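Local coordinates for putative mRNA interferase YoeB (PDB 6N90), which is probably the mRNA-cleaving endoribonuclease toxin of a bacterial type II toxin-antitoxin system, at residues G41-Y55 and R58-V70. Numbering follows the deposited sequence.
Sequences GLGKPEPLKGDMAGY and RRITAEHRFVYRV
The guanidinium of Arg58 lies under Pro45 and the ring of Tyr55 under Arg69, one flat group from each segment, where the loops flanking edge strand 46-47 of a YoeB-family toxin pack against strands 56-59 and 64-73, in the antiparallel part of its mixed sheet. Pro45 CG is centred 3.9 Å above one face of the Arg58 guanidinium; at the edge Tyr68 CE1 lies in plane and Leu42 O near it. The Tyr55 ring has Met52 O in plane at its edge and Arg69 on one face: Arg69 CD stands 4.3 Å from the ring centroid, close to the normal, a CH-pi contact. A bend at chi3 folds the Arg69 guanidinium back over the phenol end, the two planes 26° apart. Tyr55 OH lies over one face of that guanidinium, so neither NH1 nor NH2 is aimed at it for a hydrogen bond; Arg69 NH2 is salt-bridged to Glu80.

Val67 meets the 48-55 loop: its CG1 packs 3.8 Å from Leu48 CD1 and also touches Met52 CE and Tyr55 CB. Met52, bent at chi2 and chi3, swings its methyl in across the valine.

Arg58 leaves the strand with CG beside the backbone N and runs extended to NE, carrying its aliphatic part obliquely across Pro45, Arg58 CG 3.7 Å from Pro45 CB. Its polar head is then gripped by several bonds: NE donates to Tyr68 OH, a phenol also bonded to Pro38 O, and NH2 reaches the carbonyls of Thr37 and Ala40. These bonds tie the loop after helix 21-36 to the sheet. The type II beta turn at 41-44 is fixed by two carbonyls used on their lone pairs. Arg59 N reaches Gly43 O nearly straight (168°), whereas Arg58 NH1 meets Leu42 O at 2.6 Å, tilted 24° from the guanidinium plane.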
ATOM      1  N   GLY A  41       9.507   1.424 -18.810  1.00 34.61           N
ATOM      2  CA  GLY A  41       8.067   1.340 -18.929  1.00 29.18           C
ATOM      3  C   GLY A  41       7.340   2.650 -18.711  1.00 29.57           C
ATOM      4  O   GLY A  41       7.867   3.734 -18.968  1.00 33.14           O
ATOM      5  N   LEU A  42       6.114   2.525 -18.216  1.00 28.45           N
ATOM      6  CA  LEU A  42       5.152   3.613 -18.137  1.00 29.43           C
ATOM      7  C   LEU A  42       5.636   4.821 -17.334  1.00 28.04           C
ATOM      8  O   LEU A  42       6.290   4.679 -16.306  1.00 27.70           O
ATOM      9  CB  LEU A  42       3.846   3.071 -17.539  1.00 27.53           C
ATOM     10  CG  LEU A  42       2.632   3.992 -17.600  1.00 30.82           C
ATOM     11  CD1 LEU A  42       2.190   4.151 -19.041  1.00 31.11           C
ATOM     12  CD2 LEU A  42       1.511   3.449 -16.739  1.00 32.24           C
ATOM     13  N   GLY A  43       5.321   6.013 -17.821  1.00 25.55           N
ATOM     14  CA  GLY A  43       5.534   7.228 -17.053  1.00 28.58           C
ATOM     15  C   GLY A  43       6.898   7.880 -17.186  1.00 27.26           C
ATOM     16  O   GLY A  43       7.237   8.779 -16.423  1.00 28.97           O
ATOM     17  N   LYS A  44       7.670   7.441 -18.173  1.00 27.99           N
ATOM     18  CA  LYS A  44       9.015   7.963 -18.431  1.00 31.21           C
ATOM     19  C   LYS A  44       9.887   8.059 -17.177  1.00 30.82           C
ATOM     20  O   LYS A  44      10.270   9.160 -16.765  1.00 26.35           O
ATOM     21  CB  LYS A  44       8.942   9.337 -19.098  1.00 34.97           C
ATOM     22  CG  LYS A  44       8.335   9.324 -20.498  1.00 44.23           C
ATOM     23  N   PRO A  45      10.209   6.904 -16.582  1.00 30.51           N
ATOM     24  CA  PRO A  45      11.033   6.883 -15.370  1.00 28.76           C
ATOM     25  C   PRO A  45      12.389   7.557 -15.551  1.00 35.10           C
ATOM     26  O   PRO A  45      13.092   7.337 -16.541  1.00 33.78           O
ATOM     27  CB  PRO A  45      11.198   5.389 -15.077  1.00 28.68           C
ATOM     28  CG  PRO A  45      10.862   4.698 -16.351  1.00 29.16           C
ATOM     29  CD  PRO A  45       9.841   5.547 -17.021  1.00 30.42           C
ATOM     30  N   GLU A  46      12.758   8.359 -14.557  1.00 36.12           N
ATOM     31  CA  GLU A  46      14.029   9.069 -14.552  1.00 35.50           C
ATOM     32  C   GLU A  46      14.591   9.104 -13.133  1.00 36.32           C
ATOM     33  O   GLU A  46      13.853   9.338 -12.177  1.00 29.72           O
ATOM     34  CB  GLU A  46      13.855  10.491 -15.086  1.00 39.65           C
ATOM     35  CG  GLU A  46      13.281  11.469 -14.074  1.00 43.32           C
ATOM     36  CD  GLU A  46      13.170  12.878 -14.624  1.00 46.39           C
ATOM     37  OE1 GLU A  46      14.218  13.541 -14.780  1.00 46.28           O
ATOM     38  OE2 GLU A  46      12.036  13.322 -14.900  1.00 52.89           O
ATOM     39  N   PRO A  47      15.905   8.869 -12.994  1.00 35.33           N
ATOM     40  CA  PRO A  47      16.569   8.870 -11.692  1.00 36.28           C
ATOM     41  C   PRO A  47      16.654  10.291 -11.135  1.00 31.79           C
ATOM     42  O   PRO A  47      16.848  11.228 -11.906  1.00 35.39           O
ATOM     43  CB  PRO A  47      17.956   8.297 -12.006  1.00 39.77           C
ATOM     44  CG  PRO A  47      18.199   8.664 -13.417  1.00 37.70           C
ATOM     45  CD  PRO A  47      16.861   8.720 -14.106  1.00 39.23           C
ATOM     46  N   LEU A  48      16.478  10.453  -9.828  1.00 32.38           N
ATOM     47  CA  LEU A  48      16.621  11.767  -9.204  1.00 31.12           C
ATOM     48  C   LEU A  48      18.083  11.913  -8.786  1.00 34.36           C
ATOM     49  O   LEU A  48      18.793  10.918  -8.701  1.00 31.92           O
ATOM     50  CB  LEU A  48      15.678  11.923  -8.008  1.00 30.78           C
ATOM     51  CG  LEU A  48      14.200  11.591  -8.223  1.00 32.39           C
ATOM     52  CD1 LEU A  48      13.397  11.936  -6.976  1.00 30.69           C
ATOM     53  CD2 LEU A  48      13.652  12.329  -9.428  1.00 34.06           C
ATOM     54  N   LYS A  49      18.543  13.135  -8.543  1.00 38.56           N
ATOM     55  CA  LYS A  49      19.951  13.337  -8.197  1.00 40.44           C
ATOM     56  C   LYS A  49      20.107  13.789  -6.745  1.00 45.19           C
ATOM     57  O   LYS A  49      19.118  13.955  -6.028  1.00 34.14           O
ATOM     58  CB  LYS A  49      20.599  14.352  -9.140  1.00 46.40           C
ATOM     59  CG  LYS A  49      22.082  14.090  -9.405  1.00 54.98           C
ATOM     60  N   GLY A  50      21.356  13.965  -6.314  1.00 45.22           N
ATOM     61  CA  GLY A  50      21.652  14.456  -4.977  1.00 44.06           C
ATOM     62  C   GLY A  50      21.125  13.596  -3.841  1.00 41.53           C
ATOM     63  O   GLY A  50      21.288  12.367  -3.846  1.00 41.07           O
ATOM     64  N   ASP A  51      20.481  14.247  -2.868  1.00 38.29           N
ATOM     65  CA  ASP A  51      19.933  13.568  -1.697  1.00 40.27           C
ATOM     66  C   ASP A  51      18.814  12.588  -2.068  1.00 39.26           C
ATOM     67  O   ASP A  51      18.344  11.828  -1.218  1.00 46.13           O
ATOM     68  CB  ASP A  51      19.427  14.595  -0.669  1.00 43.15           C
ATOM     69  CG  ASP A  51      18.278  15.446  -1.194  1.00 48.76           C
ATOM     70  OD1 ASP A  51      18.258  15.759  -2.406  1.00 50.67           O
ATOM     71  OD2 ASP A  51      17.401  15.818  -0.387  1.00 52.44           O
ATOM     72  N   MET A  52      18.410  12.600  -3.339  1.00 41.51           N
ATOM     73  CA  MET A  52      17.373  11.699  -3.845  1.00 36.75           C
ATOM     74  C   MET A  52      17.887  10.728  -4.920  1.00 40.77           C
ATOM     75  O   MET A  52      17.096  10.102  -5.623  1.00 40.35           O
ATOM     76  CB  MET A  52      16.202  12.519  -4.397  1.00 38.68           C
ATOM     77  CG  MET A  52      15.494  13.346  -3.325  1.00 41.89           C
ATOM     78  SD  MET A  52      14.611  12.339  -2.101  1.00 49.82           S
ATOM     79  CE  MET A  52      13.331  11.591  -3.124  1.00 44.64           C
ATOM     80  N   ALA A  53      19.212  10.599  -5.023  1.00 41.03           N
ATOM     81  CA  ALA A  53      19.886   9.722  -5.997  1.00 41.05           C
ATOM     82  C   ALA A  53      19.214   8.368  -6.263  1.00 42.76           C
ATOM     83  O   ALA A  53      18.740   8.105  -7.382  1.00 40.28           O
ATOM     84  CB  ALA A  53      21.321   9.490  -5.555  1.00 43.00           C
ATOM     85  N   GLY A  54      19.174   7.515  -5.241  1.00 44.06           N
ATOM     86  CA  GLY A  54      18.609   6.179  -5.381  1.00 37.17           C
ATOM     87  C   GLY A  54      17.129   6.145  -5.725  1.00 32.65           C
ATOM     88  O   GLY A  54      16.575   5.104  -6.070  1.00 27.50           O
ATOM     89  N   TYR A  55      16.478   7.298  -5.650  1.00 29.96           N
ATOM     90  CA  TYR A  55      15.046   7.355  -5.910  1.00 27.97           C
ATOM     91  C   TYR A  55      14.798   7.613  -7.394  1.00 27.23           C
ATOM     92  O   TYR A  55      15.643   8.194  -8.089  1.00 24.80           O
ATOM     93  CB  TYR A  55      14.407   8.423  -5.019  1.00 28.32           C
ATOM     94  CG  TYR A  55      14.450   8.052  -3.545  1.00 30.44           C
ATOM     95  CD1 TYR A  55      15.602   8.256  -2.775  1.00 35.76           C
ATOM     96  CD2 TYR A  55      13.357   7.467  -2.932  1.00 32.65           C
ATOM     97  CE1 TYR A  55      15.637   7.899  -1.428  1.00 38.44           C
ATOM     98  CE2 TYR A  55      13.384   7.109  -1.593  1.00 37.39           C
ATOM     99  CZ  TYR A  55      14.516   7.328  -0.848  1.00 37.14           C
ATOM    100  OH  TYR A  55      14.517   6.968   0.483  1.00 48.02           O
ATOM    101  N   ARG A  58       8.337   8.838 -11.913  1.00 22.56           N
ATOM    102  CA  ARG A  58       7.554   8.714 -13.130  1.00 24.48           C
ATOM    103  C   ARG A  58       6.409   9.732 -13.120  1.00 26.15           C
ATOM    104  O   ARG A  58       5.943  10.161 -12.058  1.00 22.17           O
ATOM    105  CB  ARG A  58       6.988   7.301 -13.276  1.00 23.61           C
ATOM    106  CG  ARG A  58       8.024   6.219 -13.420  1.00 22.57           C
ATOM    107  CD  ARG A  58       7.373   4.831 -13.228  1.00 21.58           C
ATOM    108  NE  ARG A  58       8.365   3.767 -13.197  1.00 20.11           N
ATOM    109  CZ  ARG A  58       8.411   2.770 -14.075  1.00 21.24           C
ATOM    110  NH1 ARG A  58       7.494   2.691 -15.052  1.00 20.26           N
ATOM    111  NH2 ARG A  58       9.349   1.836 -13.949  1.00 20.62           N
ATOM    112  N   ARG A  59       5.967  10.107 -14.311  1.00 25.19           N
ATOM    113  CA  ARG A  59       4.844  11.020 -14.465  1.00 28.49           C
ATOM    114  C   ARG A  59       3.498  10.351 -14.222  1.00 26.03           C
ATOM    115  O   ARG A  59       3.164   9.355 -14.850  1.00 29.06           O
ATOM    116  CB  ARG A  59       4.847  11.622 -15.872  1.00 31.48           C
ATOM    117  CG  ARG A  59       5.927  12.647 -16.106  1.00 39.24           C
ATOM    118  CD  ARG A  59       5.330  13.954 -16.589  1.00 46.67           C
ATOM    119  NE  ARG A  59       4.642  13.820 -17.870  1.00 47.73           N
ATOM    120  CZ  ARG A  59       4.389  14.844 -18.676  1.00 54.90           C
ATOM    121  NH1 ARG A  59       4.779  16.066 -18.328  1.00 54.05           N
ATOM    122  NH2 ARG A  59       3.757  14.650 -19.829  1.00 57.88           N
ATOM    123  N   ILE A  60       2.704  10.920 -13.328  1.00 25.02           N
ATOM    124  CA  ILE A  60       1.292  10.592 -13.278  1.00 25.64           C
ATOM    125  C   ILE A  60       0.598  11.524 -14.265  1.00 26.60           C
ATOM    126  O   ILE A  60      -0.095  11.083 -15.177  1.00 28.01           O
ATOM    127  CB  ILE A  60       0.715  10.767 -11.868  1.00 24.44           C
ATOM    128  CG1 ILE A  60       1.603  10.083 -10.831  1.00 22.29           C
ATOM    129  CG2 ILE A  60      -0.727  10.247 -11.770  1.00 23.78           C
ATOM    130  CD1 ILE A  60       1.134  10.408  -9.384  1.00 23.29           C
ATOM    131  N   THR A  61       0.755  12.824 -14.025  1.00 30.25           N
ATOM    132  CA  THR A  61       0.423  13.867 -15.000  1.00 30.06           C
ATOM    133  C   THR A  61       1.577  14.857 -15.032  1.00 29.19           C
ATOM    134  O   THR A  61       2.573  14.651 -14.351  1.00 28.42           O
ATOM    135  CB  THR A  61      -0.872  14.602 -14.650  1.00 29.26           C
ATOM    136  OG1 THR A  61      -0.711  15.304 -13.406  1.00 30.18           O
ATOM    137  CG2 THR A  61      -2.007  13.625 -14.532  1.00 29.45           C
ATOM    138  N   ALA A  62       1.447  15.940 -15.798  1.00 32.05           N
ATOM    139  CA  ALA A  62       2.524  16.925 -15.866  1.00 35.33           C
ATOM    140  C   ALA A  62       2.778  17.541 -14.488  1.00 36.15           C
ATOM    141  O   ALA A  62       3.921  17.852 -14.136  1.00 39.97           O
ATOM    142  CB  ALA A  62       2.203  18.002 -16.883  1.00 36.99           C
ATOM    143  N   GLU A  63       1.714  17.685 -13.699  1.00 33.24           N
ATOM    144  CA  GLU A  63       1.811  18.353 -12.403  1.00 32.53           C
ATOM    145  C   GLU A  63       2.016  17.403 -11.220  1.00 30.54           C
ATOM    146  O   GLU A  63       2.237  17.857 -10.097  1.00 24.80           O
ATOM    147  CB  GLU A  63       0.562  19.201 -12.148  1.00 38.81           C
ATOM    148  CG  GLU A  63       0.477  20.483 -12.982  1.00 44.57           C
ATOM    149  CD  GLU A  63       1.747  21.328 -12.933  1.00 45.87           C
ATOM    150  OE1 GLU A  63       2.353  21.454 -11.841  1.00 38.21           O
ATOM    151  OE2 GLU A  63       2.130  21.882 -13.988  1.00 55.40           O
ATOM    152  N   HIS A  64       1.955  16.094 -11.460  1.00 22.64           N
ATOM    153  CA  HIS A  64       2.015  15.154 -10.338  1.00 23.04           C
ATOM    154  C   HIS A  64       2.933  14.003 -10.629  1.00 21.75           C
ATOM    155  O   HIS A  64       2.774  13.329 -11.656  1.00 23.17           O
ATOM    156  CB  HIS A  64       0.617  14.622  -9.997  1.00 20.25           C
ATOM    157  CG  HIS A  64      -0.332  15.692  -9.554  1.00 22.23           C
ATOM    158  ND1 HIS A  64      -0.232  16.303  -8.326  1.00 21.15           N
ATOM    159  CD2 HIS A  64      -1.382  16.273 -10.184  1.00 23.14           C
ATOM    160  CE1 HIS A  64      -1.184  17.217  -8.214  1.00 24.21           C
ATOM    161  NE2 HIS A  64      -1.894  17.218  -9.326  1.00 23.01           N
ATOM    162  N   ARG A  65       3.860  13.756  -9.709  1.00 19.12           N
ATOM    163  CA  ARG A  65       4.879  12.740  -9.928  1.00 20.49           C
ATOM    164  C   ARG A  65       4.808  11.611  -8.902  1.00 20.06           C
ATOM    165  O   ARG A  65       4.375  11.792  -7.745  1.00 19.55           O
ATOM    166  CB  ARG A  65       6.278  13.373  -9.911  1.00 24.78           C
ATOM    167  CG  ARG A  65       6.449  14.526 -10.901  1.00 26.67           C
ATOM    168  CD  ARG A  65       5.956  14.163 -12.307  1.00 31.33           C
ATOM    169  NE  ARG A  65       5.931  15.326 -13.198  1.00 35.68           N
ATOM    170  CZ  ARG A  65       6.874  15.584 -14.096  1.00 40.79           C
ATOM    171  NH1 ARG A  65       7.892  14.746 -14.235  1.00 45.74           N
ATOM    172  NH2 ARG A  65       6.788  16.659 -14.871  1.00 41.06           N
ATOM    173  N   PHE A  66       5.208  10.435  -9.368  1.00 19.12           N
ATOM    174  CA  PHE A  66       5.232   9.207  -8.583  1.00 18.62           C
ATOM    175  C   PHE A  66       6.700   8.947  -8.304  1.00 18.51           C
ATOM    176  O   PHE A  66       7.450   8.623  -9.222  1.00 18.78           O
ATOM    177  CB  PHE A  66       4.548   8.061  -9.381  1.00 18.13           C
ATOM    178  CG  PHE A  66       4.645   6.677  -8.751  1.00 18.62           C
ATOM    179  CD1 PHE A  66       3.761   6.278  -7.770  1.00 19.56           C
ATOM    180  CD2 PHE A  66       5.591   5.760  -9.204  1.00 20.40           C
ATOM    181  CE1 PHE A  66       3.823   5.006  -7.220  1.00 19.56           C
ATOM    182  CE2 PHE A  66       5.680   4.483  -8.638  1.00 19.77           C
ATOM    183  CZ  PHE A  66       4.788   4.111  -7.646  1.00 18.14           C
ATOM    184  N   VAL A  67       7.105   9.134  -7.050  1.00 17.39           N
ATOM    185  CA  VAL A  67       8.497   8.934  -6.661  1.00 17.40           C
ATOM    186  C   VAL A  67       8.600   7.655  -5.822  1.00 16.09           C
ATOM    187  O   VAL A  67       7.806   7.415  -4.905  1.00 16.92           O
ATOM    188  CB  VAL A  67       9.045  10.159  -5.891  1.00 19.92           C
ATOM    189  CG1 VAL A  67      10.544   9.953  -5.536  1.00 22.41           C
ATOM    190  CG2 VAL A  67       8.864  11.429  -6.722  1.00 19.78           C
ATOM    191  N   TYR A  68       9.591   6.831  -6.147  1.00 18.31           N
ATOM    192  CA  TYR A  68       9.684   5.503  -5.556  1.00 18.15           C
ATOM    193  C   TYR A  68      11.114   5.016  -5.536  1.00 19.24           C
ATOM    194  O   TYR A  68      12.006   5.616  -6.147  1.00 19.91           O
ATOM    195  CB  TYR A  68       8.822   4.507  -6.359  1.00 17.67           C
ATOM    196  CG  TYR A  68       9.341   4.353  -7.777  1.00 17.89           C
ATOM    197  CD1 TYR A  68       9.044   5.300  -8.760  1.00 18.66           C
ATOM    198  CD2 TYR A  68      10.133   3.263  -8.130  1.00 19.74           C
ATOM    199  CE1 TYR A  68       9.532   5.170 -10.054  1.00 20.05           C
ATOM    200  CE2 TYR A  68      10.606   3.117  -9.414  1.00 18.11           C
ATOM    201  CZ  TYR A  68      10.316   4.077 -10.368  1.00 19.66           C
ATOM    202  OH  TYR A  68      10.814   3.927 -11.647  1.00 21.31           O
ATOM    203  N   ARG A  69      11.314   3.907  -4.844  1.00 20.86           N
ATOM    204  CA  ARG A  69      12.585   3.207  -4.887  1.00 23.44           C
ATOM    205  C   ARG A  69      12.324   1.725  -4.741  1.00 24.19           C
ATOM    206  O   ARG A  69      11.581   1.312  -3.868  1.00 18.58           O
ATOM    207  CB  ARG A  69      13.513   3.709  -3.769  1.00 27.94           C
ATOM    208  CG  ARG A  69      14.848   3.000  -3.672  1.00 36.53           C
ATOM    209  CD  ARG A  69      15.718   3.611  -2.567  1.00 35.95           C
ATOM    210  NE  ARG A  69      15.088   3.546  -1.245  1.00 41.69           N
ATOM    211  CZ  ARG A  69      15.621   4.060  -0.136  1.00 40.62           C
ATOM    212  NH1 ARG A  69      16.787   4.679  -0.196  1.00 38.02           N
ATOM    213  NH2 ARG A  69      14.999   3.959   1.031  1.00 42.48           N
ATOM    214  N   VAL A  70      12.932   0.915  -5.594  1.00 24.24           N
ATOM    215  CA  VAL A  70      12.841  -0.524  -5.432  1.00 26.15           C
ATOM    216  C   VAL A  70      14.076  -0.975  -4.681  1.00 28.07           C
ATOM    217  O   VAL A  70      15.195  -0.672  -5.095  1.00 27.90           O
ATOM    218  CB  VAL A  70      12.747  -1.262  -6.778  1.00 26.97           C
ATOM    219  CG1 VAL A  70      12.931  -2.744  -6.564  1.00 30.02           C
ATOM    220  CG2 VAL A  70      11.401  -0.989  -7.437  1.00 27.72           C
TER